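Local coordinates for inosine-uridine preferring nucleoside hydrolase family protein (PDB 2C40) that belongs to the inosine-uridine preferring nucleoside hydrolase family and binds a calcium ion and alpha-D-ribofuranose in one pocket, at residues A[5-10]-A[122-127]; A[32-37]-A[60-65]. All blocks are in the same frame, centred on the assembly; numbering follows the deposited sequence.

Interaction 1: A[5-10]-A[122-127]. With CA (calcium ion), chain C.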
ATOM      1  N   TYR A   5      -0.216 -19.898 -21.407  1.00 41.76           N
ATOM      2  CA  TYR A   5      -1.463 -19.424 -20.845  1.00 42.41           C
ATOM      3  C   TYR A   5      -1.240 -19.213 -19.362  1.00 42.06           C
ATOM      4  O   TYR A   5      -0.816 -20.127 -18.681  1.00 42.56           O
ATOM      5  CB  TYR A   5      -2.589 -20.435 -21.076  1.00 42.53           C
ATOM      6  CG  TYR A   5      -3.906 -19.934 -20.615  1.00 43.01           C
ATOM      7  CD1 TYR A   5      -4.214 -19.864 -19.248  1.00 42.34           C
ATOM      8  CD2 TYR A   5      -4.878 -19.527 -21.534  1.00 43.33           C
ATOM      9  CE1 TYR A   5      -5.470 -19.370 -18.807  1.00 41.70           C
ATOM     10  CE2 TYR A   5      -6.105 -19.047 -21.108  1.00 43.61           C
ATOM     11  CZ  TYR A   5      -6.391 -18.976 -19.737  1.00 42.90           C
ATOM     12  OH  TYR A   5      -7.615 -18.493 -19.322  1.00 45.97           O
ATOM     13  N   PHE A   6      -1.567 -18.010 -18.876  1.00 42.06           N
ATOM     14  CA  PHE A   6      -1.258 -17.548 -17.519  1.00 42.64           C
ATOM     15  C   PHE A   6      -2.530 -17.349 -16.684  1.00 42.63           C
ATOM     16  O   PHE A   6      -3.342 -16.465 -16.996  1.00 42.57           O
ATOM     17  CB  PHE A   6      -0.496 -16.215 -17.634  1.00 42.57           C
ATOM     18  CG  PHE A   6      -0.067 -15.607 -16.340  1.00 42.98           C
ATOM     19  CD1 PHE A   6       0.022 -14.239 -16.229  1.00 42.24           C
ATOM     20  CD2 PHE A   6       0.294 -16.380 -15.261  1.00 41.10           C
ATOM     21  CE1 PHE A   6       0.420 -13.645 -15.054  1.00 44.95           C
ATOM     22  CE2 PHE A   6       0.697 -15.793 -14.069  1.00 42.90           C
ATOM     23  CZ  PHE A   6       0.766 -14.431 -13.952  1.00 42.88           C
ATOM     24  N   ASN A   7      -2.675 -18.153 -15.625  1.00 42.31           N
ATOM     25  CA  ASN A   7      -3.758 -17.997 -14.632  1.00 42.70           C
ATOM     26  C   ASN A   7      -3.139 -17.481 -13.323  1.00 41.98           C
ATOM     27  O   ASN A   7      -2.216 -18.084 -12.793  1.00 42.41           O
ATOM     28  CB  ASN A   7      -4.498 -19.353 -14.440  1.00 42.54           C
ATOM     29  CG  ASN A   7      -5.747 -19.246 -13.565  1.00 43.88           C
ATOM     30  OD1 ASN A   7      -6.862 -18.993 -14.060  1.00 46.06           O
ATOM     31  ND2 ASN A   7      -5.574 -19.446 -12.257  1.00 42.63           N
ATOM     32  N   HIS A   8      -3.611 -16.342 -12.811  1.00 42.32           N
ATOM     33  CA  HIS A   8      -3.011 -15.743 -11.598  1.00 41.68           C
ATOM     34  C   HIS A   8      -4.073 -15.291 -10.640  1.00 41.51           C
ATOM     35  O   HIS A   8      -5.216 -15.136 -11.029  1.00 40.95           O
ATOM     36  CB  HIS A   8      -2.053 -14.578 -11.943  1.00 41.67           C
ATOM     37  CG  HIS A   8      -2.713 -13.300 -12.423  1.00 40.78           C
ATOM     38  ND1 HIS A   8      -3.193 -12.331 -11.565  1.00 40.48           N
ATOM     39  CD2 HIS A   8      -2.862 -12.798 -13.680  1.00 39.07           C
ATOM     40  CE1 HIS A   8      -3.652 -11.316 -12.278  1.00 43.24           C
ATOM     41  NE2 HIS A   8      -3.464 -11.577 -13.565  1.00 40.71           N
ATOM     42  N   ASP A   9      -3.698 -15.072  -9.377  1.00 41.72           N
ATOM     43  CA  ASP A   9      -4.690 -14.559  -8.415  1.00 41.96           C
ATOM     44  C   ASP A   9      -4.404 -13.173  -7.853  1.00 42.01           C
ATOM     45  O   ASP A   9      -4.733 -12.895  -6.738  1.00 43.18           O
ATOM     46  CB  ASP A   9      -4.977 -15.561  -7.305  1.00 41.98           C
ATOM     47  CG  ASP A   9      -3.813 -15.794  -6.392  1.00 43.33           C
ATOM     48  OD1 ASP A   9      -4.068 -16.337  -5.299  1.00 38.62           O
ATOM     49  OD2 ASP A   9      -2.665 -15.454  -6.761  1.00 44.92           O
ATOM     50  N   GLY A  10      -3.763 -12.335  -8.651  1.00 42.33           N
ATOM     51  CA  GLY A  10      -3.761 -10.886  -8.467  1.00 42.73           C
ATOM     52  C   GLY A  10      -3.126 -10.322  -7.216  1.00 42.61           C
ATOM     53  O   GLY A  10      -3.404  -9.190  -6.882  1.00 42.62           O
ATOM     54  N   LEU A 122       1.166 -24.084 -19.369  1.00 42.33           N
ATOM     55  CA  LEU A 122       0.288 -23.477 -18.367  1.00 42.21           C
ATOM     56  C   LEU A 122       1.098 -22.990 -17.192  1.00 42.27           C
ATOM     57  O   LEU A 122       1.937 -23.717 -16.653  1.00 41.84           O
ATOM     58  CB  LEU A 122      -0.715 -24.492 -17.840  1.00 42.59           C
ATOM     59  CG  LEU A 122      -1.637 -25.156 -18.826  1.00 43.17           C
ATOM     60  CD1 LEU A 122      -2.524 -26.109 -18.017  1.00 45.07           C
ATOM     61  CD2 LEU A 122      -2.465 -24.125 -19.563  1.00 44.90           C
ATOM     62  N   LEU A 123       0.888 -21.734 -16.844  1.00 42.66           N
ATOM     63  CA  LEU A 123       1.562 -21.089 -15.771  1.00 42.76           C
ATOM     64  C   LEU A 123       0.463 -20.625 -14.800  1.00 42.78           C
ATOM     65  O   LEU A 123      -0.347 -19.764 -15.151  1.00 42.65           O
ATOM     66  CB  LEU A 123       2.287 -19.871 -16.329  1.00 44.09           C
ATOM     67  CG  LEU A 123       3.436 -19.231 -15.560  1.00 43.65           C
ATOM     68  CD1 LEU A 123       3.451 -17.759 -15.824  1.00 44.90           C
ATOM     69  CD2 LEU A 123       3.481 -19.528 -14.103  1.00 44.76           C
ATOM     70  N   PHE A 124       0.425 -21.230 -13.608  1.00 41.89           N
ATOM     71  CA  PHE A 124      -0.538 -20.887 -12.585  1.00 41.12           C
ATOM     72  C   PHE A 124       0.229 -20.402 -11.343  1.00 42.19           C
ATOM     73  O   PHE A 124       1.045 -21.149 -10.732  1.00 40.64           O
ATOM     74  CB  PHE A 124      -1.425 -22.073 -12.240  1.00 40.43           C
ATOM     75  CG  PHE A 124      -2.552 -22.313 -13.215  1.00 38.42           C
ATOM     76  CD1 PHE A 124      -2.311 -22.493 -14.563  1.00 39.94           C
ATOM     77  CD2 PHE A 124      -3.870 -22.323 -12.799  1.00 40.76           C
ATOM     78  CE1 PHE A 124      -3.355 -22.706 -15.491  1.00 37.26           C
ATOM     79  CE2 PHE A 124      -4.911 -22.554 -13.718  1.00 36.40           C
ATOM     80  CZ  PHE A 124      -4.623 -22.721 -15.068  1.00 37.02           C
ATOM     81  N   THR A 125      -0.081 -19.153 -10.952  1.00 42.46           N
ATOM     82  CA  THR A 125       0.500 -18.549  -9.809  1.00 42.24           C
ATOM     83  C   THR A 125      -0.493 -18.276  -8.658  1.00 42.71           C
ATOM     84  O   THR A 125      -0.074 -17.787  -7.621  1.00 42.31           O
ATOM     85  CB  THR A 125       1.327 -17.286 -10.163  1.00 42.44           C
ATOM     86  OG1 THR A 125       0.517 -16.250 -10.749  1.00 41.17           O
ATOM     87  CG2 THR A 125       2.451 -17.651 -11.084  1.00 42.94           C
ATOM     88  N   GLY A 126      -1.750 -18.672  -8.824  1.00 42.20           N
ATOM     89  CA  GLY A 126      -2.712 -18.825  -7.758  1.00 41.81           C
ATOM     90  C   GLY A 126      -3.105 -20.310  -7.617  1.00 42.01           C
ATOM     91  O   GLY A 126      -2.415 -21.194  -8.125  1.00 42.05           O
ATOM     92  N   PRO A 127      -4.225 -20.596  -6.918  1.00 41.94           N
ATOM     93  CA  PRO A 127      -4.825 -21.928  -6.812  1.00 41.88           C
ATOM     94  C   PRO A 127      -5.107 -22.594  -8.164  1.00 41.93           C
ATOM     95  O   PRO A 127      -5.140 -21.898  -9.179  1.00 41.83           O
ATOM     96  CB  PRO A 127      -6.147 -21.607  -6.127  1.00 42.84           C
ATOM     97  CG  PRO A 127      -5.856 -20.421  -5.291  1.00 41.70           C
ATOM     98  CD  PRO A 127      -5.009 -19.602  -6.181  1.00 41.37           C
TER
HETATM   99 CA    CA C1311      -0.367 -15.637  -6.343  1.00 31.23          CA
HETATM  100  O   HOH W   1      -3.642 -19.881 -10.632  1.00 29.32           O
HETATM  101  O   HOH W   2      -1.620 -16.858  -4.598  1.00 26.66           O

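Interaction 2: A[32-37]-A[60-65]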
ATOM      1  N   VAL A  32      -4.741 -14.775 -20.670  1.00 43.34           N
ATOM      2  CA  VAL A  32      -4.525 -14.446 -19.266  1.00 43.22           C
ATOM      3  C   VAL A  32      -5.868 -14.603 -18.616  1.00 42.62           C
ATOM      4  O   VAL A  32      -6.867 -14.298 -19.236  1.00 43.89           O
ATOM      5  CB  VAL A  32      -3.972 -13.018 -19.097  1.00 42.96           C
ATOM      6  CG1 VAL A  32      -3.729 -12.708 -17.653  1.00 43.49           C
ATOM      7  CG2 VAL A  32      -2.672 -12.872 -19.855  1.00 44.09           C
ATOM      8  N   SER A  33      -5.898 -15.144 -17.406  1.00 42.45           N
ATOM      9  CA  SER A  33      -7.117 -15.155 -16.594  1.00 42.88           C
ATOM     10  C   SER A  33      -6.862 -14.941 -15.104  1.00 42.84           C
ATOM     11  O   SER A  33      -5.762 -15.179 -14.575  1.00 42.12           O
ATOM     12  CB  SER A  33      -7.901 -16.439 -16.853  1.00 43.87           C
ATOM     13  OG  SER A  33      -7.084 -17.558 -16.687  1.00 43.72           O
ATOM     14  N   VAL A  34      -7.879 -14.407 -14.435  1.00 43.66           N
ATOM     15  CA  VAL A  34      -7.719 -13.998 -13.041  1.00 43.16           C
ATOM     16  C   VAL A  34      -8.670 -14.808 -12.200  1.00 42.97           C
ATOM     17  O   VAL A  34      -9.848 -14.865 -12.496  1.00 42.04           O
ATOM     18  CB  VAL A  34      -7.997 -12.490 -12.833  1.00 42.82           C
ATOM     19  CG1 VAL A  34      -7.747 -12.062 -11.363  1.00 42.87           C
ATOM     20  CG2 VAL A  34      -7.192 -11.651 -13.809  1.00 43.58           C
ATOM     21  N   ILE A  35      -8.146 -15.392 -11.128  1.00 43.01           N
ATOM     22  CA  ILE A  35      -8.994 -16.074 -10.141  1.00 43.67           C
ATOM     23  C   ILE A  35      -8.997 -15.249  -8.839  1.00 43.45           C
ATOM     24  O   ILE A  35      -7.948 -14.795  -8.373  1.00 44.25           O
ATOM     25  CB  ILE A  35      -8.600 -17.608  -9.929  1.00 43.28           C
ATOM     26  CG1 ILE A  35      -9.673 -18.325  -9.098  1.00 43.20           C
ATOM     27  CG2 ILE A  35      -7.177 -17.756  -9.328  1.00 42.52           C
ATOM     28  CD1 ILE A  35      -9.392 -19.779  -8.853  1.00 44.93           C
ATOM     29  N   PRO A  36     -10.193 -15.002  -8.270  1.00 43.81           N
ATOM     30  CA  PRO A  36     -10.300 -14.168  -7.074  1.00 43.68           C
ATOM     31  C   PRO A  36      -9.900 -14.868  -5.745  1.00 43.79           C
ATOM     32  O   PRO A  36     -10.697 -14.980  -4.819  1.00 44.02           O
ATOM     33  CB  PRO A  36     -11.782 -13.722  -7.130  1.00 44.14           C
ATOM     34  CG  PRO A  36     -12.475 -14.867  -7.673  1.00 43.13           C
ATOM     35  CD  PRO A  36     -11.531 -15.404  -8.762  1.00 44.19           C
ATOM     36  N   ALA A  37      -8.650 -15.310  -5.659  1.00 43.32           N
ATOM     37  CA  ALA A  37      -8.181 -16.060  -4.506  1.00 43.08           C
ATOM     38  C   ALA A  37      -7.445 -15.071  -3.589  1.00 43.08           C
ATOM     39  O   ALA A  37      -8.044 -14.568  -2.636  1.00 43.29           O
ATOM     40  CB  ALA A  37      -7.313 -17.227  -4.932  1.00 42.82           C
ATOM     41  N   ILE A  60      -4.367  -9.087 -26.553  1.00 48.29           N
ATOM     42  CA  ILE A  60      -4.924 -10.265 -25.853  1.00 48.42           C
ATOM     43  C   ILE A  60      -6.089  -9.851 -24.952  1.00 47.35           C
ATOM     44  O   ILE A  60      -6.350  -8.673 -24.770  1.00 47.33           O
ATOM     45  CB  ILE A  60      -3.862 -11.036 -24.994  1.00 48.64           C
ATOM     46  CG1 ILE A  60      -3.166 -10.121 -23.997  1.00 50.01           C
ATOM     47  CG2 ILE A  60      -2.813 -11.689 -25.890  1.00 51.91           C
ATOM     48  CD1 ILE A  60      -2.341 -10.884 -23.006  1.00 49.64           C
ATOM     49  N   GLU A  61      -6.785 -10.845 -24.405  1.00 46.68           N
ATOM     50  CA  GLU A  61      -7.899 -10.605 -23.494  1.00 46.27           C
ATOM     51  C   GLU A  61      -7.654 -11.252 -22.141  1.00 44.60           C
ATOM     52  O   GLU A  61      -6.917 -12.220 -22.035  1.00 44.73           O
ATOM     53  CB  GLU A  61      -9.196 -11.070 -24.146  1.00 46.32           C
ATOM     54  CG  GLU A  61      -9.368 -10.427 -25.545  1.00 47.00           C
ATOM     55  CD  GLU A  61     -10.699 -10.707 -26.199  1.00 48.04           C
ATOM     56  OE1 GLU A  61     -11.464 -11.583 -25.701  1.00 47.91           O
ATOM     57  OE2 GLU A  61     -10.953 -10.048 -27.251  1.00 52.26           O
ATOM     58  N   VAL A  62      -8.298 -10.697 -21.121  1.00 43.22           N
ATOM     59  CA  VAL A  62      -8.210 -11.197 -19.755  1.00 42.86           C
ATOM     60  C   VAL A  62      -9.580 -11.767 -19.373  1.00 42.40           C
ATOM     61  O   VAL A  62     -10.576 -11.048 -19.436  1.00 42.33           O
ATOM     62  CB  VAL A  62      -7.764 -10.086 -18.755  1.00 43.04           C
ATOM     63  CG1 VAL A  62      -7.544 -10.629 -17.371  1.00 43.53           C
ATOM     64  CG2 VAL A  62      -6.475  -9.432 -19.227  1.00 42.71           C
ATOM     65  N   ALA A  63      -9.618 -13.053 -18.997  1.00 41.16           N
ATOM     66  CA  ALA A  63     -10.839 -13.683 -18.564  1.00 40.93           C
ATOM     67  C   ALA A  63     -10.969 -13.684 -17.053  1.00 40.84           C
ATOM     68  O   ALA A  63      -9.992 -13.867 -16.320  1.00 40.90           O
ATOM     69  CB  ALA A  63     -10.898 -15.100 -19.079  1.00 40.81           C
ATOM     70  N   ALA A  64     -12.196 -13.519 -16.595  1.00 41.19           N
ATOM     71  CA  ALA A  64     -12.547 -13.598 -15.198  1.00 41.49           C
ATOM     72  C   ALA A  64     -13.013 -14.996 -14.817  1.00 41.80           C
ATOM     73  O   ALA A  64     -13.932 -15.534 -15.455  1.00 41.29           O
ATOM     74  CB  ALA A  64     -13.680 -12.550 -14.906  1.00 42.06           C
ATOM     75  N   SER A  65     -12.409 -15.556 -13.765  1.00 41.50           N
ATOM     76  CA  SER A  65     -12.865 -16.821 -13.192  1.00 42.01           C
ATOM     77  C   SER A  65     -14.199 -16.688 -12.480  1.00 42.61           C
ATOM     78  O   SER A  65     -14.543 -15.613 -12.012  1.00 43.00           O
ATOM     79  CB  SER A  65     -11.841 -17.344 -12.178  1.00 42.72           C
ATOM     80  OG  SER A  65     -12.290 -18.537 -11.602  1.00 42.35           O
TER

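Interaction 1: A[5-10]-A[122-127]
N7 lays its CB over one face of the F124 ring, 3.3 Å from the ring centroid and 12° off the normal, a CH-pi contact between neighbouring parallel strands. With its first torsion trans to the backbone N (chi1 -173°), N7 carries its flat end group across the same ring, the two planes 21° apart. F6 and L123 pair on the other face of the sheet, side by side and pointing the same way, with CD2 of F6 3.5 Å from CD1 of L123. The F6 ring also receives L123 O at its edge, in plane, and its CE2 meets T125 OG1. Three backbone bonds hold the strands in register: L123 N to Y5 O, N7 N to L123 O at 2.9 Å, and T125 N to N7 O. Where the strands end the chains stay as close, and water 1 links them, accepting from G126 N, donating to P127 O and, weakly, to N7 O. Here D9 leans toward the second chain: CG lies 3.5 Å from G126 CA, and OD1 meets P127 CD. D9 CG sits between its backbone N and carbonyl carbon, and from there D9 OD2 reaches the calcium ion at 2.3 Å. T125 supplies its main-chain O to the same ion at 2.5 Å, and water 2 binds it too. D14 and D247 add further ligands. The C-terminal ends of two adjacent parallel strands thus build one wall of the metal site and of the ribofuranose pocket. With three carboxylates gathered round it, the calcium ion probably offsets their mutual repulsion, and D9, held through OD2 by the metal and through OD1 by D38 N and water 2, probably has little freedom to rotate.

Interaction 2: A[32-37]-A[60-65]
V34 and V62 touch through their methyl groups, CG2 of V34 lying 3.7 Å from CG1 of V62, on the sheet face they share with V32. At the start of the contact V32 turns CG2 to CD1 of I60, also at 3.7 Å. The opposite face carries S33 and A63, whose CB atoms are 4.0 Å apart. Behind these side chains a parallel ladder sets the spacing: A63 N donates to V32 O, V34 N to A63 O at 2.9 Å, and S65 N to V34 O. S65 continues the contact past the strand, its OG 3.6 Å from I35 CG1 and its CB against P36 CD; D130 and S67 N bond to that OG. P36 centres an inverse gamma turn that bends the chain. The pairing closes a beta-alpha-beta unit, strand 27-34, helix 41-55 and strand 62-64: A44, M45 and I52 of the helix cover the valine face, while A105 and H108 of helix 105-115 pack on the S33 and A63 face.

How the interactions relate
From the N terminus, strand 2-8 leads through helix 12-21 to strand 27-34, and helix 41-55 returns the chain to strand 62-64, where interaction 2 closes the shorter loop. Interaction 1 closes the longer one when the chain reaches strand 120-124, and the smaller loop is nested wholly inside it. Strand 2-8 therefore lies between 27-34 and 120-124 in a single sheet, with 62-64 at its outermost position on that side. The two contacts meet directly: F6 O and S33 N are hydrogen-bonded, as are Y5 OH and S33 OG, and D9 packs against I35 and A37, so the loop after strand 27-34 packs beside the aspartate that binds calcium.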